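Long-range contact in thermotoga maritima TmcAL (Thermotoga maritima, PDB 5Y0T), which belongs to the HIGH nucleotidyl transferase family of the HUP clan and is modelled here with bound adenosine-5'-rp-alpha-thio-triphosphate: residues G45-I58 with I236-L250. Residues are numbered along the deposited sequence; the frame is centred on the assembly and turned at random.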
# COMPACT_ATOMS: atom_id res chain seq x y z
N GLY A 45 -17.11 -3.97 -5.91
CA GLY A 45 -15.71 -3.61 -5.76
C GLY A 45 -15.40 -2.14 -6.03
O GLY A 45 -14.29 -1.79 -6.41
N GLU A 46 -16.39 -1.28 -5.84
CA GLU A 46 -16.19 0.16 -6.03
C GLU A 46 -16.39 0.87 -4.70
O GLU A 46 -17.04 0.31 -3.82
CB GLU A 46 -17.18 0.72 -7.06
CG GLU A 46 -17.02 0.16 -8.47
CD GLU A 46 -17.80 0.96 -9.48
OE1 GLU A 46 -17.39 2.10 -9.78
OE2 GLU A 46 -18.83 0.44 -9.99
N PRO A 47 -15.84 2.08 -4.56
CA PRO A 47 -16.20 2.89 -3.39
C PRO A 47 -17.61 3.41 -3.54
O PRO A 47 -18.08 3.59 -4.66
CB PRO A 47 -15.20 4.04 -3.42
CG PRO A 47 -14.84 4.18 -4.89
CD PRO A 47 -14.90 2.77 -5.46
N ALA A 48 -18.28 3.67 -2.42
CA ALA A 48 -19.55 4.37 -2.45
C ALA A 48 -19.26 5.78 -2.93
O ALA A 48 -18.19 6.34 -2.63
CB ALA A 48 -20.21 4.35 -1.09
N VAL A 49 -20.17 6.36 -3.69
CA VAL A 49 -19.86 7.64 -4.29
C VAL A 49 -19.86 8.76 -3.23
O VAL A 49 -19.16 9.76 -3.39
CB VAL A 49 -20.82 7.94 -5.47
CG1 VAL A 49 -22.26 8.19 -4.98
CG2 VAL A 49 -20.27 9.10 -6.30
N ILE A 50 -20.63 8.57 -2.16
CA ILE A 50 -20.50 9.38 -0.93
C ILE A 50 -20.50 8.41 0.24
O ILE A 50 -20.88 7.25 0.06
CB ILE A 50 -21.63 10.40 -0.74
CG1 ILE A 50 -23.01 9.72 -0.84
CG2 ILE A 50 -21.53 11.54 -1.77
CD1 ILE A 50 -24.17 10.72 -0.65
N ASP A 51 -20.09 8.84 1.44
CA ASP A 51 -19.77 7.83 2.45
C ASP A 51 -21.00 7.32 3.19
O ASP A 51 -22.12 7.76 2.94
CB ASP A 51 -18.68 8.34 3.43
CG ASP A 51 -19.17 9.40 4.41
OD1 ASP A 51 -20.38 9.66 4.55
OD2 ASP A 51 -18.28 9.97 5.09
N LYS A 52 -20.78 6.36 4.08
CA LYS A 52 -21.90 5.64 4.69
C LYS A 52 -22.67 6.51 5.67
O LYS A 52 -23.86 6.29 5.90
CB LYS A 52 -21.38 4.37 5.40
CG LYS A 52 -20.48 4.69 6.60
CD LYS A 52 -19.68 3.46 7.04
CE LYS A 52 -18.76 3.82 8.21
NZ LYS A 52 -17.96 2.63 8.67
N PHE A 53 -22.02 7.52 6.23
CA PHE A 53 -22.71 8.42 7.16
C PHE A 53 -23.73 9.29 6.41
O PHE A 53 -24.86 9.50 6.86
CB PHE A 53 -21.69 9.27 7.92
CG PHE A 53 -20.68 8.44 8.69
CD1 PHE A 53 -21.07 7.68 9.77
CD2 PHE A 53 -19.36 8.42 8.31
CE1 PHE A 53 -20.15 6.91 10.47
CE2 PHE A 53 -18.43 7.65 9.00
CZ PHE A 53 -18.83 6.91 10.08
N ALA A 54 -23.32 9.77 5.25
CA ALA A 54 -24.24 10.51 4.39
C ALA A 54 -25.36 9.61 3.87
O ALA A 54 -26.54 9.98 3.87
CB ALA A 54 -23.47 11.14 3.22
N ARG A 55 -25.01 8.41 3.42
CA ARG A 55 -26.03 7.54 2.84
C ARG A 55 -26.97 6.99 3.93
O ARG A 55 -28.15 6.78 3.69
CB ARG A 55 -25.37 6.42 2.01
CG ARG A 55 -25.10 6.87 0.56
CD ARG A 55 -23.95 6.09 -0.11
NE ARG A 55 -24.04 4.65 0.13
CZ ARG A 55 -23.17 3.98 0.88
NH1 ARG A 55 -22.13 4.62 1.43
NH2 ARG A 55 -23.32 2.68 1.08
N ALA A 56 -26.45 6.79 5.15
CA ALA A 56 -27.32 6.42 6.28
C ALA A 56 -28.38 7.49 6.55
O ALA A 56 -29.56 7.20 6.79
CB ALA A 56 -26.50 6.17 7.54
N GLU A 57 -27.96 8.75 6.50
CA GLU A 57 -28.90 9.83 6.75
C GLU A 57 -29.99 9.87 5.68
O GLU A 57 -31.18 10.08 5.99
CB GLU A 57 -28.20 11.19 6.83
CG GLU A 57 -29.17 12.29 7.16
CD GLU A 57 -28.54 13.67 7.27
OE1 GLU A 57 -27.31 13.77 7.46
OE2 GLU A 57 -29.30 14.64 7.15
N ILE A 58 -29.61 9.69 4.42
CA ILE A 58 -30.61 9.61 3.35
C ILE A 58 -31.60 8.47 3.60
O ILE A 58 -32.82 8.65 3.46
CB ILE A 58 -29.96 9.41 1.96
CG1 ILE A 58 -29.05 10.60 1.62
CG2 ILE A 58 -31.05 9.22 0.89
CD1 ILE A 58 -28.10 10.35 0.43
N ILE A 236 -28.46 15.79 -0.08
CA ILE A 236 -27.33 15.31 0.70
C ILE A 236 -26.10 15.08 -0.21
O ILE A 236 -24.96 15.35 0.18
CB ILE A 236 -27.67 14.00 1.44
CG1 ILE A 236 -28.76 14.22 2.50
CG2 ILE A 236 -26.43 13.39 2.07
CD1 ILE A 236 -28.34 15.01 3.68
N LEU A 237 -26.35 14.58 -1.41
CA LEU A 237 -25.29 14.40 -2.41
C LEU A 237 -24.59 15.73 -2.69
O LEU A 237 -23.36 15.82 -2.69
CB LEU A 237 -25.87 13.82 -3.71
CG LEU A 237 -24.88 13.70 -4.87
CD1 LEU A 237 -23.80 12.67 -4.54
CD2 LEU A 237 -25.60 13.34 -6.16
N MET A 238 -25.38 16.77 -2.91
CA MET A 238 -24.84 18.12 -3.12
C MET A 238 -24.08 18.64 -1.89
O MET A 238 -23.04 19.29 -2.02
CB MET A 238 -25.95 19.09 -3.49
CG MET A 238 -26.54 18.86 -4.88
SD MET A 238 -25.34 19.14 -6.20
CE MET A 238 -25.02 17.47 -6.76
N ARG A 239 -24.62 18.34 -0.71
CA ARG A 239 -23.97 18.72 0.55
C ARG A 239 -22.56 18.15 0.63
O ARG A 239 -21.60 18.85 0.99
CB ARG A 239 -24.78 18.22 1.76
CG ARG A 239 -24.16 18.60 3.12
CD ARG A 239 -24.81 17.84 4.27
NE ARG A 239 -24.30 16.48 4.38
CZ ARG A 239 -24.85 15.53 5.12
NH1 ARG A 239 -25.96 15.79 5.81
NH2 ARG A 239 -24.30 14.32 5.17
N GLU A 240 -22.42 16.87 0.31
CA GLU A 240 -21.12 16.22 0.40
C GLU A 240 -20.17 16.77 -0.65
O GLU A 240 -18.98 16.96 -0.40
CB GLU A 240 -21.25 14.70 0.25
CG GLU A 240 -22.09 14.05 1.34
CD GLU A 240 -21.46 14.23 2.71
OE1 GLU A 240 -20.39 13.64 2.92
OE2 GLU A 240 -22.04 14.97 3.56
N ILE A 241 -20.69 17.04 -1.84
CA ILE A 241 -19.86 17.59 -2.90
C ILE A 241 -19.42 19.02 -2.55
O ILE A 241 -18.25 19.37 -2.72
CB ILE A 241 -20.60 17.57 -4.25
CG1 ILE A 241 -20.84 16.11 -4.67
CG2 ILE A 241 -19.83 18.35 -5.33
CD1 ILE A 241 -21.61 15.96 -5.97
N ASN A 242 -20.34 19.83 -2.01
CA ASN A 242 -20.02 21.20 -1.57
C ASN A 242 -18.94 21.28 -0.51
O ASN A 242 -18.24 22.29 -0.42
CB ASN A 242 -21.26 21.89 -1.02
CG ASN A 242 -22.27 22.19 -2.09
OD1 ASN A 242 -21.94 22.20 -3.27
ND2 ASN A 242 -23.51 22.45 -1.68
N GLU A 243 -18.84 20.24 0.33
CA GLU A 243 -17.83 20.23 1.39
C GLU A 243 -16.57 19.44 1.02
O GLU A 243 -15.66 19.31 1.83
CB GLU A 243 -18.42 19.65 2.67
CG GLU A 243 -19.51 20.54 3.28
CD GLU A 243 -19.98 20.04 4.63
OE1 GLU A 243 -19.15 19.64 5.47
OE2 GLU A 243 -21.21 20.05 4.85
N GLY A 244 -16.54 18.89 -0.20
CA GLY A 244 -15.37 18.19 -0.70
C GLY A 244 -15.25 16.76 -0.21
O GLY A 244 -14.15 16.20 -0.16
N ARG A 245 -16.36 16.19 0.23
CA ARG A 245 -16.41 14.79 0.63
C ARG A 245 -17.00 13.89 -0.47
O ARG A 245 -17.29 12.72 -0.24
CB ARG A 245 -17.17 14.62 1.94
CG ARG A 245 -16.37 15.15 3.16
CD ARG A 245 -17.00 14.70 4.49
NE ARG A 245 -18.39 15.14 4.52
CZ ARG A 245 -18.80 16.32 4.95
NH1 ARG A 245 -17.92 17.21 5.43
NH2 ARG A 245 -20.09 16.62 4.89
N GLY A 246 -17.25 14.46 -1.64
CA GLY A 246 -17.63 13.63 -2.77
C GLY A 246 -17.55 14.42 -4.06
O GLY A 246 -17.29 15.61 -4.03
N PRO A 247 -17.75 13.76 -5.21
CA PRO A 247 -17.98 12.32 -5.31
C PRO A 247 -16.67 11.58 -5.16
O PRO A 247 -15.62 12.18 -5.39
CB PRO A 247 -18.56 12.15 -6.72
CG PRO A 247 -17.92 13.27 -7.51
CD PRO A 247 -17.75 14.42 -6.52
N VAL A 248 -16.72 10.32 -4.76
CA VAL A 248 -15.53 9.48 -4.72
C VAL A 248 -15.70 8.39 -5.76
O VAL A 248 -16.71 7.68 -5.75
CB VAL A 248 -15.32 8.85 -3.32
CG1 VAL A 248 -14.12 7.89 -3.35
CG2 VAL A 248 -15.11 9.95 -2.26
N PHE A 249 -14.74 8.26 -6.67
CA PHE A 249 -14.85 7.25 -7.74
C PHE A 249 -13.70 6.25 -7.66
O PHE A 249 -12.63 6.56 -7.13
CB PHE A 249 -14.85 7.90 -9.13
CG PHE A 249 -16.04 8.78 -9.41
CD1 PHE A 249 -17.32 8.25 -9.43
CD2 PHE A 249 -15.87 10.14 -9.68
CE1 PHE A 249 -18.42 9.06 -9.70
CE2 PHE A 249 -16.97 10.95 -9.94
CZ PHE A 249 -18.25 10.41 -9.95
N LEU A 250 -13.92 5.05 -8.18
CA LEU A 250 -12.87 4.03 -8.16
C LEU A 250 -11.60 4.51 -8.83
O LEU A 250 -10.49 4.21 -8.38
CB LEU A 250 -13.36 2.76 -8.85
CG LEU A 250 -12.35 1.61 -8.86
CD1 LEU A 250 -11.99 1.21 -7.45
CD2 LEU A 250 -12.95 0.44 -9.62
O HOH W 1 -16.75 4.33 -8.70
O HOH W 2 -18.20 5.47 -6.81
O HOH W 3 -19.29 11.53 1.42
O HOH W 4 -20.78 12.31 5.25
O HOH W 5 -25.01 12.36 7.33
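Glu-57 reaches from helix 52-61 to Arg-239 on the nearly antiparallel helix 231-242. With CG trans to its backbone N (chi1 -177°) and the chain extended, it brings OE1 2.9 Å from Arg-239 NH1; the bond is nearly straight and lies in the guanidinium plane, yet meets the carboxylate from above. A bend at chi3 (79°) turns NE and NH2 of Arg-239 onto Glu-240 OE2, which also accepts from Arg-245 NH2, while Arg-245 NE bonds OE1. Two arginines thus probably stabilise the Glu-240 carboxylate as an anion, although Asp-51 OD1 lies only 4.3 Å from Glu-240 OE1; a water donates to both oxygens. Asp-51 suits the N-cap, OD1 accepting from Ala-54 N and OD2 salt-bridged to Arg-412. The short Ala-54 side chain lets Glu-240 come close, CB to CD 3.7 Å. Ile-58 and Ile-236 run alongside each other, pointing opposite ways. Ile-50 lies roughly perpendicular to Leu-237 and Glu-240, its CG2 touching Leu-237 CD1 and Glu-240 CB.

The loop before helix 52-61 is joined to the loop after helix 231-242 by a hydrogen bond from Val-248 N to Val-49 O, 2.9 Å. Val-49 CG2 presses on Pro-247 CB at 3.5 Å, while the Pro-47 ring lies against the backbone and CB of Leu-250. Helix 210-218 packs on Val-49 and Leu-237, helix 222-228 also touches Leu-237, and strand 337-343 meets Lys-52, Phe-53 and Ala-56.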